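Local coordinates for conserved hypothetical protein (Sulfolobus solfataricus, PDB 2FNA) that binds ADP and magnesium and, as an archaeal AAA+ ATPase, probably hydrolyses ATP, at residues G37-G42 and G177-L182; G42-I47 and V142-Q147; K276-F281 and H335-K340. All blocks are in the same frame, centred on the assembly; numbering follows the deposited sequence.

Interaction 1 of 3, residues G37-G42 and G177-L182; sequences GLRRTG and GSEMGL. With ADP (adenosine-5'-diphosphate), chain D.
Leu38 and Ser178 bring their backbones closest across this contact, and the snug part lies around them. Ser178 CA lies 3.3 Å from Gly37 O, its hydrogen pointing almost straight at the oxygen, while Ser178 OG sits 3.5 Å from Arg39 CG. That hydroxyl is also gripped by Glu145 and Lys43. Alongside, water fills in where the backbones do not bond directly: one molecule joins Gly37 N to Gly177 O, another Arg39 N to Ser178 O. Residues 37-42 fit the first part of a P-loop (Walker A), which runs on into Lys43 and Ser44; they leave strand 32-37 and wrap the ADP phosphates, with Arg40 N 2.7 Å from ADP O2B. Inside the loop, Thr41 OG1 donates to Leu38 O over 2.6 Å, which ties together the ends of a type II turn. Gly37 has backbone angles that call for glycine, and a CB there would run into Thr41 OG1. The outer side is looser. Arg39, its CG anti to the carbonyl carbon (chi1 -84°), sets one guanidinium face over Ser178 CB, which lies toward the rim, but its NH2 makes just a long salt bridge, Arg39 NH2 to Glu179 OE2 at 4.0 Å. The planes of the two groups are 59° apart, and Glu179 has firmer partners in Gln147 and His335. A serine in place of Arg39 would probably strip Ser178 of the chain packed on it and leave Glu179 OE2 without its distant positive partner.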
# COMPACT_ATOMS: atom_id res chain seq x y z
N GLY A 37 1.70 -6.59 -1.03
CA GLY A 37 1.13 -6.69 -2.37
C GLY A 37 1.41 -5.43 -3.16
O GLY A 37 1.52 -4.36 -2.59
N LEU A 38 1.57 -5.58 -4.47
CA LEU A 38 1.72 -4.42 -5.34
C LEU A 38 0.52 -3.53 -5.24
O LEU A 38 -0.58 -3.96 -4.81
CB LEU A 38 1.87 -4.86 -6.80
CG LEU A 38 3.12 -5.69 -7.11
CD1 LEU A 38 2.97 -6.46 -8.48
CD2 LEU A 38 4.36 -4.85 -7.13
N ARG A 39 0.68 -2.28 -5.65
CA ARG A 39 -0.45 -1.43 -5.80
C ARG A 39 -1.59 -2.13 -6.52
O ARG A 39 -1.38 -2.90 -7.46
CB ARG A 39 -0.10 -0.16 -6.54
CG ARG A 39 0.45 0.89 -5.69
CD ARG A 39 0.63 2.17 -6.48
NE ARG A 39 1.92 2.73 -6.17
CZ ARG A 39 2.22 3.33 -5.03
NH1 ARG A 39 1.31 3.48 -4.07
NH2 ARG A 39 3.46 3.78 -4.85
N ARG A 40 -2.79 -1.86 -6.04
CA ARG A 40 -4.04 -2.30 -6.67
C ARG A 40 -4.31 -3.77 -6.59
O ARG A 40 -5.09 -4.31 -7.39
CB ARG A 40 -4.10 -1.80 -8.12
CG ARG A 40 -4.35 -0.35 -8.20
CD ARG A 40 -4.15 0.14 -9.61
NE ARG A 40 -2.74 0.22 -10.00
CZ ARG A 40 -1.93 1.20 -9.66
NH1 ARG A 40 -2.34 2.21 -8.89
NH2 ARG A 40 -0.68 1.21 -10.10
N THR A 41 -3.75 -4.42 -5.57
CA THR A 41 -3.96 -5.85 -5.34
C THR A 41 -5.04 -6.14 -4.27
O THR A 41 -5.40 -7.29 -4.06
CB THR A 41 -2.64 -6.62 -5.02
OG1 THR A 41 -1.94 -5.96 -3.98
CG2 THR A 41 -1.74 -6.72 -6.28
N GLY A 42 -5.57 -5.10 -3.64
CA GLY A 42 -6.68 -5.23 -2.71
C GLY A 42 -6.32 -5.07 -1.25
O GLY A 42 -7.11 -5.45 -0.38
N GLY A 177 1.91 -2.22 2.81
CA GLY A 177 2.80 -1.50 1.93
C GLY A 177 2.84 -2.01 0.53
O GLY A 177 3.05 -3.21 0.29
N SER A 178 2.69 -1.10 -0.42
CA SER A 178 2.78 -1.44 -1.83
C SER A 178 4.21 -1.57 -2.30
O SER A 178 4.44 -2.06 -3.39
CB SER A 178 2.06 -0.38 -2.69
OG SER A 178 0.66 -0.44 -2.44
N GLU A 179 5.17 -1.08 -1.50
CA GLU A 179 6.59 -1.04 -1.83
C GLU A 179 7.24 -1.92 -0.76
O GLU A 179 7.64 -1.44 0.30
CB GLU A 179 7.12 0.40 -1.76
CG GLU A 179 6.52 1.38 -2.78
CD GLU A 179 6.71 2.87 -2.41
OE1 GLU A 179 6.43 3.27 -1.24
OE2 GLU A 179 7.11 3.66 -3.30
N MSE A 180 7.34 -3.21 -1.04
CA MSE A 180 7.68 -4.19 -0.00
C MSE A 180 9.03 -3.92 0.65
O MSE A 180 9.13 -3.91 1.86
CB MSE A 180 7.70 -5.59 -0.59
CG MSE A 180 7.71 -6.71 0.46
SE MSE A 180 7.89 -8.43 -0.47
CE MSE A 180 8.86 -7.97 -2.15
N GLY A 181 10.06 -3.73 -0.15
CA GLY A 181 11.40 -3.52 0.36
C GLY A 181 11.46 -2.28 1.23
O GLY A 181 12.14 -2.29 2.24
N LEU A 182 10.77 -1.21 0.83
CA LEU A 182 10.80 0.04 1.57
C LEU A 182 10.11 -0.12 2.91
O LEU A 182 10.56 0.45 3.90
CB LEU A 182 10.20 1.21 0.76
CG LEU A 182 10.42 2.61 1.38
CD1 LEU A 182 11.91 2.97 1.33
CD2 LEU A 182 9.59 3.70 0.69
PB ADP D . -4.37 -1.61 -2.82
O1B ADP D . -3.65 -2.92 -2.73
O2B ADP D . -3.73 -0.68 -3.84
O3B ADP D . -4.74 -0.96 -1.53
PA ADP D . -7.29 -1.55 -3.26
O1A ADP D . -7.94 -2.18 -2.06
O2A ADP D . -7.32 -0.08 -3.19
O3A ADP D . -5.78 -2.05 -3.59
O5' ADP D . -8.00 -2.19 -4.53
C5' ADP D . -7.78 -1.69 -5.86
C4' ADP D . -9.08 -1.78 -6.66
O4' ADP D . -9.38 -3.11 -7.03
C3' ADP D . -10.29 -1.29 -5.93
O3' ADP D . -11.22 -0.81 -6.93
C2' ADP D . -10.88 -2.54 -5.32
O2' ADP D . -12.28 -2.45 -5.11
C1' ADP D . -10.57 -3.54 -6.39
N9 ADP D . -10.29 -4.90 -5.94
C8 ADP D . -9.08 -5.41 -5.64
N7 ADP D . -9.17 -6.70 -5.33
C5 ADP D . -10.48 -7.03 -5.40
C6 ADP D . -11.30 -8.25 -5.20
N6 ADP D . -10.72 -9.40 -4.81
N1 ADP D . -12.64 -8.18 -5.42
C2 ADP D . -13.24 -7.04 -5.82
N3 ADP D . -12.56 -5.90 -6.03
C4 ADP D . -11.22 -5.85 -5.84
O HOH W 1 4.30 -5.14 -0.59
O HOH W 2 3.53 -1.46 -6.04

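Interaction 2 of 3, residues G42-I47 and V142-Q147; sequences GKSSII and VLDEAQ. With MG (magnesium ion), chain C; ADP (adenosine-5'-diphosphate), chain D.
Helix 43-47 runs nearly antiparallel to strand 142-144, at 163° with the short axes 10.4 Å apart, which sets Ser44 opposite Asp144 and Ile47 opposite Val142. Ser44 OG is the pivot: it binds the magnesium ion directly and donates to Asp144 OD2 over 2.6 Å, meeting the lone pair on the side of the other carboxylate oxygen. Asp144 thus stays in the second shell. Its OD1 takes a bond from a metal-bound water, which also donates to Glu145 OE2, while Tyr60 and Ser176 hold the carboxylate from the protein side. Helix start and strand end fit the paired Walker A and Walker B motifs of P-loop ATPases, the latter read from the Asp-Glu pair closing a hydrophobic strand. Lys43, bent at chi3 and chi4, curls round ADP O1B so that Lys43 NZ bonds it at 2.9 Å; Ser178 OG and Gly37 O are further partners. Glu145 OE2 lies 4.2 Å from Lys43 NZ, too far for a salt bridge. Gln147 NE2 donates to Glu145 OE1 over 2.6 Å in a nearly straight bond, the oxygen lying in the Gln147 amide plane. Deeper in, where polar groups give way, Ile47 CG2 packs 3.8 Å from Val142 CG1, the two side chains running past one another in opposite senses.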
# COMPACT_ATOMS: atom_id res chain seq x y z
N GLY A 42 -5.57 -5.10 -3.64
CA GLY A 42 -6.68 -5.23 -2.71
C GLY A 42 -6.32 -5.07 -1.25
O GLY A 42 -7.11 -5.45 -0.38
N LYS A 43 -5.14 -4.50 -0.97
CA LYS A 43 -4.66 -4.42 0.41
C LYS A 43 -5.61 -3.56 1.24
O LYS A 43 -6.10 -4.00 2.27
CB LYS A 43 -3.22 -3.89 0.51
CG LYS A 43 -2.15 -4.72 -0.18
CD LYS A 43 -0.77 -4.12 -0.00
CE LYS A 43 -0.62 -2.73 -0.66
NZ LYS A 43 -0.81 -2.77 -2.12
N SER A 44 -5.90 -2.34 0.79
CA SER A 44 -6.79 -1.47 1.57
C SER A 44 -8.18 -2.11 1.72
O SER A 44 -8.81 -2.02 2.78
CB SER A 44 -6.88 -0.04 0.99
OG SER A 44 -5.62 0.62 0.97
N SER A 45 -8.65 -2.79 0.67
CA SER A 45 -9.92 -3.53 0.70
C SER A 45 -10.00 -4.61 1.80
O SER A 45 -11.00 -4.66 2.58
CB SER A 45 -10.22 -4.16 -0.68
OG SER A 45 -10.33 -3.18 -1.74
N ILE A 46 -9.02 -5.49 1.88
CA ILE A 46 -9.12 -6.56 2.89
C ILE A 46 -8.99 -6.02 4.30
O ILE A 46 -9.54 -6.59 5.22
CB ILE A 46 -8.14 -7.73 2.70
CG1 ILE A 46 -6.67 -7.31 2.83
CG2 ILE A 46 -8.42 -8.46 1.41
CD1 ILE A 46 -5.77 -8.51 3.15
N ILE A 47 -8.25 -4.92 4.45
CA ILE A 47 -8.10 -4.23 5.72
C ILE A 47 -9.44 -3.65 6.15
O ILE A 47 -9.87 -3.84 7.30
CB ILE A 47 -7.02 -3.12 5.65
CG1 ILE A 47 -5.63 -3.76 5.52
CG2 ILE A 47 -6.99 -2.25 6.92
CD1 ILE A 47 -4.51 -2.77 5.32
N VAL A 142 -4.23 1.03 12.21
CA VAL A 142 -3.95 0.80 10.82
C VAL A 142 -3.06 1.88 10.30
O VAL A 142 -3.38 3.08 10.40
CB VAL A 142 -5.25 0.76 9.97
CG1 VAL A 142 -4.96 0.50 8.54
CG2 VAL A 142 -6.21 -0.28 10.52
N LEU A 143 -1.94 1.44 9.73
CA LEU A 143 -1.02 2.30 9.03
C LEU A 143 -1.03 1.82 7.60
O LEU A 143 -0.27 0.93 7.24
CB LEU A 143 0.37 2.18 9.63
CG LEU A 143 0.49 2.46 11.14
CD1 LEU A 143 1.91 2.30 11.59
CD2 LEU A 143 0.00 3.84 11.48
N ASP A 144 -1.92 2.40 6.81
CA ASP A 144 -2.11 1.96 5.45
C ASP A 144 -1.13 2.73 4.56
O ASP A 144 -1.24 3.94 4.38
CB ASP A 144 -3.57 2.17 5.05
CG ASP A 144 -3.97 1.45 3.75
OD1 ASP A 144 -3.14 0.74 3.14
OD2 ASP A 144 -5.15 1.61 3.33
N GLU A 145 -0.19 1.97 4.01
CA GLU A 145 1.02 2.47 3.33
C GLU A 145 2.05 3.03 4.33
O GLU A 145 2.52 4.15 4.20
CB GLU A 145 0.69 3.45 2.20
CG GLU A 145 -0.17 2.84 1.06
CD GLU A 145 0.52 1.77 0.24
OE1 GLU A 145 1.78 1.73 0.18
OE2 GLU A 145 -0.19 0.94 -0.36
N ALA A 146 2.39 2.21 5.32
CA ALA A 146 3.23 2.60 6.43
C ALA A 146 4.63 3.04 6.02
O ALA A 146 5.22 3.86 6.71
CB ALA A 146 3.33 1.45 7.45
N GLN A 147 5.16 2.48 4.91
CA GLN A 147 6.46 2.87 4.38
C GLN A 147 6.56 4.40 4.07
O GLN A 147 7.64 4.93 3.98
CB GLN A 147 6.88 2.02 3.16
CG GLN A 147 6.32 2.41 1.77
CD GLN A 147 4.85 2.05 1.58
OE1 GLN A 147 4.19 1.55 2.48
NE2 GLN A 147 4.35 2.30 0.40
MG MG C . -4.32 0.84 -0.74
PB ADP D . -4.37 -1.61 -2.82
O1B ADP D . -3.65 -2.92 -2.73
O2B ADP D . -3.73 -0.68 -3.84
O3B ADP D . -4.74 -0.96 -1.53
PA ADP D . -7.29 -1.55 -3.26
O1A ADP D . -7.94 -2.18 -2.06
O2A ADP D . -7.32 -0.08 -3.19
O3A ADP D . -5.78 -2.05 -3.59
O5' ADP D . -8.00 -2.19 -4.53
C5' ADP D . -7.78 -1.69 -5.86
C4' ADP D . -9.08 -1.78 -6.66
O4' ADP D . -9.38 -3.11 -7.03
C3' ADP D . -10.29 -1.29 -5.93
O3' ADP D . -11.22 -0.81 -6.93
C2' ADP D . -10.88 -2.54 -5.32
O2' ADP D . -12.28 -2.45 -5.11
C1' ADP D . -10.57 -3.54 -6.39
N9 ADP D . -10.29 -4.90 -5.94
C8 ADP D . -9.08 -5.41 -5.64
N7 ADP D . -9.17 -6.70 -5.33
C5 ADP D . -10.48 -7.03 -5.40
C6 ADP D . -11.30 -8.25 -5.20
N6 ADP D . -10.72 -9.40 -4.81
N1 ADP D . -12.64 -8.18 -5.42
C2 ADP D . -13.24 -7.04 -5.82
N3 ADP D . -12.56 -5.90 -6.03
C4 ADP D . -11.22 -5.85 -5.84
O HOH W 3 -2.90 0.26 0.53
O HOH W 4 -2.97 1.27 -2.32
O HOH W 5 -6.01 1.60 -1.75
O HOH W 6 -4.04 2.79 0.08

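Interaction 3 of 3, residues K276-F281 and H335-K340; sequences KEFENF and HSWIIK
This contact joins the long helix 259-282 to what is probably a winged-helix region, at the point where helix 322-334 ends and the first wing strand, 338-340, begins. A Schellman motif closes that helix, with Ser336 at positive phi and Trp337 N bonded back to Leu332 O, and the turn delivers His335 and Trp337 to the face of helix 276-281. Trp337 does most of the touching. Over the centre of its indole comes Phe278, edge first: Phe278 CD1 stands 3.7 Å from Trp337 CE2, and the two planes are 82° apart, a T-shaped pair. The indole in turn presents its own edge to the face of Phe281, with Trp337 NE1 3.7 Å from Phe281 CD1. Phe281, its CG anti to the backbone N (chi1 175°), then pushes its rim against the face of His335, where Phe281 CE1 lies 3.7 Å from His335 CG and the planes meet at 75°. Phe278, Trp337 and Phe281 each offer an edge to the face of the next ring, ending at His335. The far end of the indole is wedged against the helix backbone, Trp337 CZ2 reaching 3.5 Å from Glu277 O near the ring plane. The polar ends reach residues of the ATPase domain: Glu277 forms a salt bridge with Arg40, and His335 ND1 hydrogen-bonds Glu179 OE2. Phe356 and Tyr292 add further edge-to-face partners for Phe278 and Phe281 respectively. Such interlocking T-shaped pairs make an aromatic cluster, here packing what is consistent with a winged helix-turn-helix, as at the C-terminus of MCM proteins, on the helix that precedes it.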
# COMPACT_ATOMS: atom_id res chain seq x y z
N LYS A 276 1.95 9.01 -13.39
CA LYS A 276 1.84 9.94 -12.29
C LYS A 276 2.56 9.38 -11.04
O LYS A 276 3.25 10.10 -10.32
CB LYS A 276 0.39 10.23 -11.97
CG LYS A 276 0.21 11.42 -11.02
CD LYS A 276 -1.09 11.37 -10.29
CE LYS A 276 -1.34 12.68 -9.58
NZ LYS A 276 -0.09 13.22 -8.93
N GLU A 277 2.36 8.09 -10.80
CA GLU A 277 3.05 7.38 -9.72
C GLU A 277 4.57 7.34 -9.96
O GLU A 277 5.37 7.34 -9.02
CB GLU A 277 2.48 5.97 -9.60
CG GLU A 277 1.07 5.99 -8.98
CD GLU A 277 0.38 4.66 -9.00
OE1 GLU A 277 0.88 3.70 -9.64
OE2 GLU A 277 -0.69 4.57 -8.37
N PHE A 278 4.99 7.27 -11.21
CA PHE A 278 6.42 7.34 -11.45
C PHE A 278 6.95 8.73 -11.12
O PHE A 278 8.07 8.86 -10.66
CB PHE A 278 6.76 6.97 -12.88
CG PHE A 278 8.18 6.52 -13.04
CD1 PHE A 278 8.62 5.39 -12.36
CD2 PHE A 278 9.06 7.20 -13.86
CE1 PHE A 278 9.91 4.95 -12.50
CE2 PHE A 278 10.36 6.75 -14.00
CZ PHE A 278 10.77 5.60 -13.31
N GLU A 279 6.15 9.77 -11.36
CA GLU A 279 6.54 11.14 -10.98
C GLU A 279 6.69 11.26 -9.48
O GLU A 279 7.61 11.91 -9.03
CB GLU A 279 5.52 12.17 -11.48
CG GLU A 279 5.57 12.40 -12.96
CD GLU A 279 6.94 12.81 -13.41
OE1 GLU A 279 7.47 13.80 -12.84
OE2 GLU A 279 7.52 12.12 -14.29
N ASN A 280 5.79 10.65 -8.71
CA ASN A 280 5.97 10.55 -7.26
C ASN A 280 7.29 9.86 -6.88
O ASN A 280 8.00 10.33 -5.99
CB ASN A 280 4.85 9.79 -6.58
CG ASN A 280 3.54 10.48 -6.67
OD1 ASN A 280 3.47 11.66 -6.95
ND2 ASN A 280 2.48 9.75 -6.41
N PHE A 281 7.61 8.76 -7.56
CA PHE A 281 8.91 8.12 -7.38
C PHE A 281 10.08 9.04 -7.69
O PHE A 281 11.08 8.99 -7.01
CB PHE A 281 9.01 6.84 -8.23
CG PHE A 281 10.39 6.19 -8.19
CD1 PHE A 281 10.76 5.37 -7.13
CD2 PHE A 281 11.31 6.43 -9.21
CE1 PHE A 281 12.04 4.80 -7.09
CE2 PHE A 281 12.57 5.88 -9.16
CZ PHE A 281 12.94 5.06 -8.12
N HIS A 335 11.09 0.02 -4.47
CA HIS A 335 9.85 0.74 -4.65
C HIS A 335 8.87 -0.06 -5.56
O HIS A 335 7.76 0.38 -5.83
CB HIS A 335 10.12 2.17 -5.15
CG HIS A 335 10.77 3.06 -4.14
ND1 HIS A 335 10.06 3.96 -3.37
CD2 HIS A 335 12.06 3.16 -3.74
CE1 HIS A 335 10.89 4.59 -2.56
NE2 HIS A 335 12.10 4.12 -2.76
N SER A 336 9.27 -1.29 -5.92
CA SER A 336 8.39 -2.27 -6.58
C SER A 336 8.02 -1.89 -8.02
O SER A 336 6.97 -2.30 -8.54
CB SER A 336 7.16 -2.55 -5.72
OG SER A 336 7.53 -3.30 -4.58
N TRP A 337 8.93 -1.20 -8.71
CA TRP A 337 8.72 -0.86 -10.12
C TRP A 337 9.12 -2.02 -10.99
O TRP A 337 8.44 -2.32 -12.00
CB TRP A 337 9.48 0.42 -10.51
CG TRP A 337 8.78 1.56 -9.98
CD1 TRP A 337 9.04 2.21 -8.81
CD2 TRP A 337 7.62 2.16 -10.54
NE1 TRP A 337 8.13 3.21 -8.63
CE2 TRP A 337 7.24 3.20 -9.67
CE3 TRP A 337 6.88 1.94 -11.70
CZ2 TRP A 337 6.14 4.01 -9.93
CZ3 TRP A 337 5.80 2.73 -11.95
CH2 TRP A 337 5.42 3.75 -11.08
N ILE A 338 10.21 -2.67 -10.58
CA ILE A 338 10.72 -3.86 -11.23
C ILE A 338 10.94 -5.01 -10.25
O ILE A 338 10.89 -4.83 -9.03
CB ILE A 338 12.01 -3.55 -12.01
CG1 ILE A 338 13.19 -3.17 -11.09
CG2 ILE A 338 11.75 -2.42 -13.01
CD1 ILE A 338 14.49 -2.84 -11.83
N ILE A 339 11.11 -6.21 -10.80
CA ILE A 339 11.42 -7.42 -10.05
C ILE A 339 12.52 -8.15 -10.84
O ILE A 339 12.50 -8.19 -12.06
CB ILE A 339 10.15 -8.32 -9.85
CG1 ILE A 339 9.09 -7.53 -9.06
CG2 ILE A 339 10.49 -9.58 -9.08
CD1 ILE A 339 7.69 -8.15 -9.00
N LYS A 340 13.51 -8.68 -10.14
CA LYS A 340 14.59 -9.41 -10.80
C LYS A 340 14.32 -10.91 -10.69
O LYS A 340 14.16 -11.43 -9.58
CB LYS A 340 15.96 -9.05 -10.19
CG LYS A 340 17.16 -9.44 -11.10
CD LYS A 340 18.50 -9.17 -10.42

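In the fold
Interactions 1 and 2 belong to one nucleotide site: they share Gly42, both touch ADP, and Ser178 stands between them. Their strands, 32-37, 139-144 and 171-177, lie in the same parallel sheet. Interaction 2 is buried and dominated by metal, phosphate and carboxylate; interaction 1 is partly buried, built from backbone contacts, water bridges and a long ion pair. Interaction 3 is buried as well, but farther from the chain centre and aromatic rather than ionic. It meets interaction 1 through Arg40 with Glu277 and Glu179 with His335: the first pair ties the phosphate-binding loop to helix 259-282, the second joins the ATPase domain to the probable winged-helix part. Interactions 2 and 3 do not touch.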